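Local coordinates for protein pentafunctional AROM polypeptide (Schizosaccharomyces pombe, PDB 5SWV) that probably catalyses the dehydration of 3-dehydroquinate and the NADPH-dependent reduction of 3-dehydroshikimate, two consecutive steps of the shikimate pathway, at residues I39-V43 with D44-D48; G54-S57 with L58-A62; I451-P454 with E455-S459; K496-N499 with G500-L504. All blocks are in the same frame, centred on the assembly; numbering follows the deposited sequence.

Contact 1: I39-V43 with D44-D48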
loop_
_atom_site.group_PDB
_atom_site.type_symbol
_atom_site.label_atom_id
_atom_site.label_comp_id
_atom_site.label_asym_id
_atom_site.label_seq_id
_atom_site.Cartn_x
_atom_site.Cartn_y
_atom_site.Cartn_z
ATOM N N ILE A 39 -0.782 -2.014 10.080
ATOM C CA ILE A 39 -1.554 -1.261 11.060
ATOM C C ILE A 39 -1.688 -2.101 12.318
ATOM O O ILE A 39 -2.190 -3.225 12.282
ATOM C CB ILE A 39 -2.955 -0.936 10.526
ATOM C CG1 ILE A 39 -2.864 -0.190 9.208
ATOM C CG2 ILE A 39 -3.752 -0.070 11.489
ATOM C CD1 ILE A 39 -4.225 0.041 8.586
ATOM N N GLU A 40 -1.220 -1.561 13.431
ATOM C CA GLU A 40 -1.504 -2.130 14.726
ATOM C C GLU A 40 -2.816 -1.560 15.214
ATOM O O GLU A 40 -2.969 -0.347 15.314
ATOM C CB GLU A 40 -0.405 -1.781 15.709
ATOM C CG GLU A 40 -0.535 -2.469 17.052
ATOM C CD GLU A 40 0.663 -2.204 17.941
ATOM O OE1 GLU A 40 0.840 -1.026 18.348
ATOM O OE2 GLU A 40 1.427 -3.165 18.225
ATOM N N VAL A 41 -3.769 -2.435 15.497
ATOM C CA VAL A 41 -4.962 -2.031 16.191
ATOM C C VAL A 41 -4.644 -2.245 17.648
ATOM O O VAL A 41 -4.439 -3.375 18.088
ATOM C CB VAL A 41 -6.184 -2.877 15.818
ATOM C CG1 VAL A 41 -7.398 -2.407 16.618
ATOM C CG2 VAL A 41 -6.447 -2.805 14.317
ATOM N N ARG A 42 -4.565 -1.142 18.377
ATOM C CA ARG A 42 -4.369 -1.175 19.801
ATOM C C ARG A 42 -5.728 -1.447 20.418
ATOM O O ARG A 42 -6.550 -0.528 20.626
ATOM C CB ARG A 42 -3.752 0.137 20.304
ATOM C CG ARG A 42 -2.262 0.241 20.019
ATOM C CD ARG A 42 -1.421 -0.687 20.895
ATOM N NE ARG A 42 -1.573 -0.403 22.333
ATOM C CZ ARG A 42 -0.826 0.454 23.047
ATOM N NH1 ARG A 42 0.172 1.163 22.512
ATOM N NH2 ARG A 42 -1.085 0.618 24.332
ATOM N N VAL A 43 -5.945 -2.728 20.702
ATOM C CA VAL A 43 -7.233 -3.235 21.147
ATOM C C VAL A 43 -7.532 -2.698 22.546
ATOM O O VAL A 43 -8.694 -2.418 22.883
ATOM C CB VAL A 43 -7.248 -4.778 21.125
ATOM C CG1 VAL A 43 -8.555 -5.322 21.686
ATOM C CG2 VAL A 43 -7.024 -5.295 19.708
ATOM N N ASP A 44 -6.480 -2.523 23.346
ATOM C CA ASP A 44 -6.617 -1.893 24.664
ATOM C C ASP A 44 -7.229 -0.475 24.641
ATOM O O ASP A 44 -7.848 -0.065 25.627
ATOM C CB ASP A 44 -5.293 -1.935 25.455
ATOM C CG ASP A 44 -4.141 -1.227 24.749
ATOM O OD1 ASP A 44 -3.769 -1.660 23.621
ATOM O OD2 ASP A 44 -3.594 -0.254 25.340
ATOM N N TYR A 45 -7.098 0.232 23.515
ATOM C CA TYR A 45 -7.702 1.564 23.350
ATOM C C TYR A 45 -9.142 1.565 22.841
ATOM O O TYR A 45 -9.829 2.561 23.014
ATOM C CB TYR A 45 -6.850 2.455 22.436
ATOM C CG TYR A 45 -5.730 3.160 23.155
ATOM C CD1 TYR A 45 -4.595 2.462 23.532
ATOM C CD2 TYR A 45 -5.797 4.527 23.457
ATOM C CE1 TYR A 45 -3.548 3.088 24.183
ATOM C CE2 TYR A 45 -4.758 5.163 24.124
ATOM C CZ TYR A 45 -3.629 4.433 24.484
ATOM O OH TYR A 45 -2.558 5.002 25.139
ATOM N N LEU A 46 -9.606 0.480 22.223
ATOM C CA LEU A 46 -10.993 0.422 21.731
ATOM C C LEU A 46 -12.001 0.506 22.889
ATOM O O LEU A 46 -11.763 -0.054 23.955
ATOM C CB LEU A 46 -11.257 -0.875 20.965
ATOM C CG LEU A 46 -10.435 -1.235 19.735
ATOM C CD1 LEU A 46 -10.823 -2.617 19.237
ATOM C CD2 LEU A 46 -10.623 -0.207 18.639
ATOM N N LYS A 47 -13.132 1.170 22.659
ATOM C CA LYS A 47 -14.187 1.301 23.671
ATOM C C LYS A 47 -15.532 0.767 23.154
ATOM O O LYS A 47 -16.148 1.345 22.258
ATOM C CB LYS A 47 -14.322 2.764 24.126
ATOM C CG LYS A 47 -13.039 3.389 24.682
ATOM C CD LYS A 47 -12.576 2.785 26.014
ATOM C CE LYS A 47 -13.449 3.246 27.182
ATOM N NZ LYS A 47 -13.796 2.190 28.184
ATOM N N ASP A 48 -15.968 -0.343 23.747
ATOM C CA ASP A 48 -17.229 -1.005 23.424
ATOM C C ASP A 48 -18.396 -0.284 24.102
ATOM O O ASP A 48 -18.404 -0.178 25.325
ATOM C CB ASP A 48 -17.157 -2.448 23.933
ATOM C CG ASP A 48 -18.298 -3.318 23.442
ATOM O OD1 ASP A 48 -19.338 -2.816 22.970
ATOM O OD2 ASP A 48 -18.139 -4.542 23.533
#
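Arg42 and Asp44 are joined by a side-on, two-pronged salt bridge. NE of Arg42 lies 2.8 Å from OD1 of Asp44 with a nearly straight N-H...O angle of 173°, and NH2 of Arg42 lies 2.8 Å from OD2 of Asp44. Both carboxylate oxygens use their syn lone pairs, and the two planes are only 14° apart, so each fixes the rotation of the other. Arg42 reaches this position because its chain is bent at chi2 (-72°) and chi3, which carries the guanidinium forward, alongside the turn, to the level of the Asp44 carboxylate. Asp44 is short enough to meet it there, and its OD2 also accepts from the backbone N of Leu88, a second donor that would spread the negative charge of this buried group. Two backbone bonds close the turn: Tyr45 N to Arg42 O at 3.0 Å and Leu46 N to Val43 O at 3.1 Å. The turn leaves the C-terminal end of strand 38-42, one of the parallel strands of the type I dehydroquinase barrel. In such (beta/alpha)8 barrels this is the end that carries the active site. Tyr45 stands beside Arg42 and points the same way. Its CE1 sits over one face of the guanidinium, 3.5 Å from Arg42 NH2, while that nitrogen lies at the edge of the ring; the planes are almost perpendicular. On the apolar side, Leu46 CD1 is 4.3 Å from both Val41 CG1 and Val43 CG1. Val41, beta-branched, suits the strand and, like Leu46, touches helix 58-69; Val43 rests on Phe78 of strand 76-79.

Contact 2: G54-S57 with L58-A62; sequences GISS and LDFVA
Between Ser56 and Val61 the backbone passes from an extended run into the first turn of helix 58-69. Ser56 and Ser57 have extended angles, psi being 156° at Ser57, and from Leu58 onward the angles are helical. The first regular helical bond, from Val61 N to Ser57 O, is 3.0 Å long and almost straight at 178°. Ser57 occupies the N-cap position. Its OG lies 3.3 Å from Phe60 N in a weak capping bond, made possible by a chi1 of 66° that sets the hydroxyl between the backbone N and the carbonyl carbon, turned toward the opening turn. Serine suits this place because its oxygen is only one carbon from the main chain and can stand in for a missing carbonyl. The same OG is hydrogen-bonded to Asp48, whose carboxylate is thereby brought close to the helix start, where it would probably be favoured by the helix dipole. This helix follows strand 38-42 in the type I dehydroquinase barrel and belongs to its outer layer. Ser56 faces the inner side of the turn: its CB packs 3.4 Å from Val61 CG2 and meets the edge of the Phe60 ring at CD2, 3.9 Å away. A side chain as small as serine can lie close against both at once. Leu58, pointing away from the loop, instead packs against Leu100 and Ser103 of helix 94-106, and Val61 also reaches Leu100.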
loop_
_atom_site.group_PDB
_atom_site.type_symbol
_atom_site.label_atom_id
_atom_site.label_comp_id
_atom_site.label_asym_id
_atom_site.label_seq_id
_atom_site.Cartn_x
_atom_site.Cartn_y
_atom_site.Cartn_z
ATOM N N GLY A 54 -15.641 -3.676 31.704
ATOM C CA GLY A 54 -14.428 -2.938 31.299
ATOM C C GLY A 54 -13.693 -3.481 30.075
ATOM O O GLY A 54 -12.731 -2.875 29.619
ATOM N N ILE A 55 -14.137 -4.621 29.545
ATOM C CA ILE A 55 -13.442 -5.327 28.465
ATOM C C ILE A 55 -14.283 -5.298 27.209
ATOM O O ILE A 55 -15.482 -5.556 27.267
ATOM C CB ILE A 55 -13.184 -6.807 28.850
ATOM C CG1 ILE A 55 -12.268 -6.881 30.072
ATOM C CG2 ILE A 55 -12.588 -7.609 27.695
ATOM C CD1 ILE A 55 -10.986 -6.073 29.932
ATOM N N SER A 56 -13.648 -4.998 26.077
ATOM C CA SER A 56 -14.306 -5.105 24.786
ATOM C C SER A 56 -14.777 -6.566 24.559
ATOM O O SER A 56 -14.014 -7.503 24.768
ATOM C CB SER A 56 -13.357 -4.649 23.668
ATOM O OG SER A 56 -13.050 -3.269 23.756
ATOM N N SER A 57 -16.033 -6.759 24.164
ATOM C CA SER A 57 -16.549 -8.108 23.889
ATOM C C SER A 57 -16.013 -8.622 22.570
ATOM O O SER A 57 -15.664 -7.833 21.695
ATOM C CB SER A 57 -18.074 -8.098 23.821
ATOM O OG SER A 57 -18.514 -7.333 22.710
ATOM N N LEU A 58 -15.980 -9.942 22.412
ATOM C CA LEU A 58 -15.563 -10.572 21.141
ATOM C C LEU A 58 -16.323 -10.070 19.926
ATOM O O LEU A 58 -15.727 -9.817 18.882
ATOM C CB LEU A 58 -15.723 -12.092 21.199
ATOM C CG LEU A 58 -14.476 -12.934 21.436
ATOM C CD1 LEU A 58 -13.765 -12.528 22.722
ATOM C CD2 LEU A 58 -14.859 -14.411 21.469
ATOM N N ASP A 59 -17.639 -9.955 20.056
ATOM C CA ASP A 59 -18.466 -9.499 18.942
ATOM C C ASP A 59 -18.051 -8.103 18.477
ATOM O O ASP A 59 -17.897 -7.856 17.281
ATOM C CB ASP A 59 -19.960 -9.536 19.316
ATOM C CG ASP A 59 -20.503 -10.963 19.432
ATOM O OD1 ASP A 59 -20.130 -11.815 18.597
ATOM O OD2 ASP A 59 -21.302 -11.230 20.357
ATOM N N PHE A 60 -17.833 -7.213 19.440
ATOM C CA PHE A 60 -17.425 -5.840 19.148
ATOM C C PHE A 60 -16.049 -5.756 18.468
ATOM O O PHE A 60 -15.891 -5.176 17.388
ATOM C CB PHE A 60 -17.421 -5.027 20.442
ATOM C CG PHE A 60 -16.884 -3.641 20.275
ATOM C CD1 PHE A 60 -17.627 -2.672 19.617
ATOM C CD2 PHE A 60 -15.624 -3.305 20.760
ATOM C CE1 PHE A 60 -17.128 -1.392 19.456
ATOM C CE2 PHE A 60 -15.119 -2.017 20.607
ATOM C CZ PHE A 60 -15.874 -1.062 19.955
ATOM N N VAL A 61 -15.061 -6.359 19.113
ATOM C CA VAL A 61 -13.707 -6.359 18.593
ATOM C C VAL A 61 -13.690 -6.919 17.181
ATOM O O VAL A 61 -13.050 -6.360 16.314
ATOM C CB VAL A 61 -12.740 -7.145 19.501
ATOM C CG1 VAL A 61 -11.344 -7.213 18.877
ATOM C CG2 VAL A 61 -12.661 -6.484 20.870
ATOM N N ALA A 62 -14.424 -8.000 16.953
ATOM C CA ALA A 62 -14.533 -8.582 15.630
ATOM C C ALA A 62 -15.209 -7.655 14.608
ATOM O O ALA A 62 -14.739 -7.554 13.473
ATOM C CB ALA A 62 -15.267 -9.899 15.717
#

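Contact 3: I451-P454 with E455-S459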
loop_
_atom_site.group_PDB
_atom_site.type_symbol
_atom_site.label_atom_id
_atom_site.label_comp_id
_atom_site.label_asym_id
_atom_site.label_seq_id
_atom_site.Cartn_x
_atom_site.Cartn_y
_atom_site.Cartn_z
ATOM N N ILE A 451 -13.336 13.719 -29.777
ATOM C CA ILE A 451 -14.017 13.291 -31.002
ATOM C C ILE A 451 -15.339 12.658 -30.614
ATOM O O ILE A 451 -15.353 11.721 -29.826
ATOM C CB ILE A 451 -13.196 12.215 -31.765
ATOM C CG1 ILE A 451 -11.783 12.724 -32.131
ATOM C CG2 ILE A 451 -13.956 11.711 -32.992
ATOM C CD1 ILE A 451 -11.729 14.015 -32.935
ATOM N N GLU A 452 -16.448 13.142 -31.167
ATOM C CA GLU A 452 -17.735 12.531 -30.871
ATOM C C GLU A 452 -17.840 11.240 -31.669
ATOM O O GLU A 452 -17.344 11.164 -32.785
ATOM C CB GLU A 452 -18.907 13.472 -31.162
ATOM C CG GLU A 452 -20.047 13.302 -30.146
ATOM C CD GLU A 452 -21.395 13.850 -30.605
ATOM O OE1 GLU A 452 -22.276 14.065 -29.738
ATOM O OE2 GLU A 452 -21.585 14.056 -31.826
ATOM N N LEU A 453 -18.478 10.233 -31.086
ATOM C CA LEU A 453 -18.503 8.893 -31.664
ATOM C C LEU A 453 -19.566 8.808 -32.751
ATOM O O LEU A 453 -20.438 9.667 -32.832
ATOM C CB LEU A 453 -18.822 7.832 -30.607
ATOM C CG LEU A 453 -17.893 7.689 -29.398
ATOM C CD1 LEU A 453 -18.252 8.659 -28.263
ATOM C CD2 LEU A 453 -17.919 6.244 -28.905
ATOM N N PRO A 454 -19.500 7.769 -33.593
ATOM C CA PRO A 454 -20.651 7.465 -34.440
ATOM C C PRO A 454 -21.827 6.969 -33.602
ATOM O O PRO A 454 -21.628 6.223 -32.637
ATOM C CB PRO A 454 -20.134 6.359 -35.365
ATOM C CG PRO A 454 -18.950 5.789 -34.662
ATOM C CD PRO A 454 -18.336 6.929 -33.919
ATOM N N GLU A 455 -23.040 7.369 -33.982
ATOM C CA GLU A 455 -24.217 7.141 -33.134
ATOM C C GLU A 455 -24.690 5.697 -33.119
ATOM O O GLU A 455 -25.666 5.390 -32.441
ATOM C CB GLU A 455 -25.376 8.090 -33.482
ATOM C CG GLU A 455 -26.078 7.841 -34.817
ATOM C CD GLU A 455 -27.137 8.898 -35.148
ATOM O OE1 GLU A 455 -27.398 9.812 -34.323
ATOM O OE2 GLU A 455 -27.722 8.820 -36.253
ATOM N N LYS A 456 -24.026 4.823 -33.868
ATOM C CA LYS A 456 -24.250 3.405 -33.710
ATOM C C LYS A 456 -23.407 2.777 -32.587
ATOM O O LYS A 456 -23.751 1.711 -32.098
ATOM C CB LYS A 456 -24.069 2.675 -35.044
ATOM C CG LYS A 456 -22.638 2.418 -35.504
ATOM C CD LYS A 456 -22.544 1.050 -36.178
ATOM C CE LYS A 456 -21.183 0.817 -36.807
ATOM N NZ LYS A 456 -20.138 0.361 -35.849
ATOM N N VAL A 457 -22.298 3.404 -32.196
ATOM C CA VAL A 457 -21.525 2.949 -31.029
ATOM C C VAL A 457 -22.042 3.641 -29.778
ATOM O O VAL A 457 -22.200 3.004 -28.743
ATOM C CB VAL A 457 -20.011 3.203 -31.197
ATOM C CG1 VAL A 457 -19.237 2.905 -29.911
ATOM C CG2 VAL A 457 -19.461 2.349 -32.327
ATOM N N ALA A 458 -22.287 4.945 -29.880
ATOM C CA ALA A 458 -22.847 5.743 -28.774
ATOM C C ALA A 458 -24.150 5.152 -28.241
ATOM O O ALA A 458 -24.360 5.061 -27.029
ATOM C CB ALA A 458 -23.082 7.177 -29.235
ATOM N N SER A 459 -25.012 4.775 -29.182
ATOM C CA SER A 459 -26.273 4.095 -28.919
ATOM C C SER A 459 -26.147 2.899 -27.979
ATOM O O SER A 459 -26.968 2.723 -27.083
ATOM C CB SER A 459 -26.857 3.619 -30.250
ATOM O OG SER A 459 -27.856 2.635 -30.059
#
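The first turn of helix 455-466, on the surface of the parallel-sheet domain that follows the substrate-binding part of the shikimate dehydrogenase, is formed where Pro454 leads into Val457 and Ala458. This domain has the strand order of a Rossmann fold, 3-2-1-4-5-6, and the helix connects strand 440-445 to the strands that follow it. Pro454 O accepts two backbone bonds. Ala458 N approaches in the carbonyl plane at 3.1 Å and an N-H...O angle of 176°, the ordinary i to i+4 bond of a helix. Val457 N, 2.9 Å from the same Pro454 O, comes from above that plane at a less favourable 145°, as expected of an i to i+3 contact at a tight opening turn. Proline suits the opening of a helix: its ring restricts phi, and its nitrogen, with no hydrogen, needs no acceptor on the preceding side.

The side chains add a small apolar patch. Leu453 meets Val457 at about a right angle, CD2 of Leu453 standing 3.7 Å from CG1 of Val457. That branch of valine, anti to the backbone N at chi1 172°, is directed at the leucine, while the other branch, CG2, lies 4.2 Å from CG of Pro454, the two side chains running side by side. Leu453 also rests on Ile447 and Pro454 on Arg404. With polar Glu455 and Lys456 on the outer side and Val457 buried, the chemistry is that of an amphipathic helix start: two main-chain bonds on one carbonyl set the turn, and branched apolar groups tie the incoming loop to its inner face.

Contact 4: K496-N499 with G500-L504; sequences KCCN and GLEAL
The side chains of Asn499 and Glu502 cross, amide and carboxylate planes 78° apart. A chi1 of 72° brings the Asn499 amide forward to the first turn, where its OD1 takes a hydrogen from the backbone N of Glu502 at 3.1 Å and 160°, the donor lying above the amide's carbonyl plane. This makes Asn499 the N-cap of helix 500-516. Asparagine, with its oxygen one atom further out than serine's, is a common choice here. Asn499 and Leu501 lie side by side, ND2 of Asn499 being 3.9 Å from CB of Leu501. The weak Ala503 N to Asn499 O bond, 3.5 Å, begins the helical pattern. Glu502, extended beyond CG with CG anti to its backbone N, runs back along the strand end, where OE1 lies 3.9 Å from CB of Cys498. Its other oxygen, OE2, forms a salt bridge with Arg506 one turn on. Strand 496-498 is an edge strand of the parallel six-stranded sheet. At the step from this strand to the helix the Asn499 cap satisfies a first-turn N-H, and the acid of Glu502 lies near the helix N-terminus, where its charge would probably be stabilised.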
loop_
_atom_site.group_PDB
_atom_site.type_symbol
_atom_site.label_atom_id
_atom_site.label_comp_id
_atom_site.label_asym_id
_atom_site.label_seq_id
_atom_site.Cartn_x
_atom_site.Cartn_y
_atom_site.Cartn_z
ATOM N N LYS A 496 -20.873 6.522 -10.409
ATOM C CA LYS A 496 -19.771 7.119 -9.657
ATOM C C LYS A 496 -18.641 7.271 -10.676
ATOM O O LYS A 496 -18.207 6.281 -11.240
ATOM C CB LYS A 496 -19.376 6.177 -8.504
ATOM C CG LYS A 496 -18.751 6.809 -7.254
ATOM C CD LYS A 496 -18.895 5.839 -6.063
ATOM C CE LYS A 496 -18.507 6.442 -4.706
ATOM N NZ LYS A 496 -17.089 6.182 -4.307
ATOM N N CYS A 497 -18.203 8.497 -10.959
ATOM C CA CYS A 497 -17.273 8.753 -12.074
ATOM C C CYS A 497 -15.886 9.176 -11.629
ATOM O O CYS A 497 -15.744 9.924 -10.667
ATOM C CB CYS A 497 -17.823 9.837 -12.985
ATOM S SG CYS A 497 -19.325 9.333 -13.829
ATOM N N CYS A 498 -14.880 8.700 -12.366
ATOM C CA CYS A 498 -13.480 9.060 -12.176
ATOM C C CYS A 498 -12.875 9.492 -13.491
ATOM O O CYS A 498 -13.274 9.002 -14.546
ATOM C CB CYS A 498 -12.698 7.867 -11.676
ATOM S SG CYS A 498 -13.383 7.157 -10.186
ATOM N N ASN A 499 -11.888 10.380 -13.420
ATOM C CA ASN A 499 -11.258 10.929 -14.615
ATOM C C ASN A 499 -9.827 10.466 -14.773
ATOM O O ASN A 499 -9.247 9.898 -13.848
ATOM C CB ASN A 499 -11.375 12.466 -14.657
ATOM C CG ASN A 499 -10.490 13.188 -13.641
ATOM O OD1 ASN A 499 -9.881 12.602 -12.733
ATOM N ND2 ASN A 499 -10.426 14.497 -13.804
ATOM N N GLY A 500 -9.271 10.730 -15.951
ATOM C CA GLY A 500 -7.951 10.240 -16.325
ATOM C C GLY A 500 -6.816 10.901 -15.581
ATOM O O GLY A 500 -5.724 10.363 -15.491
ATOM N N LEU A 501 -7.072 12.079 -15.049
ATOM C CA LEU A 501 -6.084 12.744 -14.221
ATOM C C LEU A 501 -5.884 11.986 -12.907
ATOM O O LEU A 501 -4.752 11.789 -12.462
ATOM C CB LEU A 501 -6.504 14.193 -13.981
ATOM C CG LEU A 501 -5.446 15.145 -13.416
ATOM C CD1 LEU A 501 -4.095 14.982 -14.126
ATOM C CD2 LEU A 501 -5.959 16.587 -13.498
ATOM N N GLU A 502 -6.982 11.527 -12.310
ATOM C CA GLU A 502 -6.869 10.670 -11.149
ATOM C C GLU A 502 -5.985 9.457 -11.443
ATOM O O GLU A 502 -5.083 9.155 -10.673
ATOM C CB GLU A 502 -8.235 10.225 -10.638
ATOM C CG GLU A 502 -8.125 9.087 -9.634
ATOM C CD GLU A 502 -9.342 8.909 -8.785
ATOM O OE1 GLU A 502 -10.365 9.563 -9.060
ATOM O OE2 GLU A 502 -9.256 8.094 -7.845
ATOM N N ALA A 503 -6.242 8.771 -12.547
ATOM C CA ALA A 503 -5.436 7.608 -12.901
ATOM C C ALA A 503 -3.977 7.943 -13.108
ATOM O O ALA A 503 -3.118 7.219 -12.629
ATOM C CB ALA A 503 -5.980 6.928 -14.141
ATOM N N LEU A 504 -3.706 9.031 -13.823
ATOM C CA LEU A 504 -2.327 9.518 -14.025
ATOM C C LEU A 504 -1.615 9.755 -12.692
ATOM O O LEU A 504 -0.445 9.398 -12.531
ATOM C CB LEU A 504 -2.295 10.826 -14.833
ATOM C CG LEU A 504 -0.929 11.232 -15.455
ATOM C CD1 LEU A 504 -1.220 11.981 -16.753
ATOM C CD2 LEU A 504 0.063 12.049 -14.580
#

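The four contacts follow one another along the chain, each where a helix begins or a strand ends. Contacts 1 and 2 belong to the dehydroquinase barrel, with centres 10 Å apart; they touch where Asp48 OD2 meets Ser57 OG, and they mark the end of strand 38-42 and the start of helix 58-69, the two halves of one beta-alpha unit. Contacts 3 and 4 lie in the parallel six-stranded domain of the shikimate dehydrogenase, 22 Å apart between centres and not touching: one starts helix 455-466, the other follows edge strand 496-498 into helix 500-516. Contacts 1 and 3 are about 54 Å apart between centres, on opposite sides of the chain's centre, consistent with two enzymatic modules carried by one polypeptide.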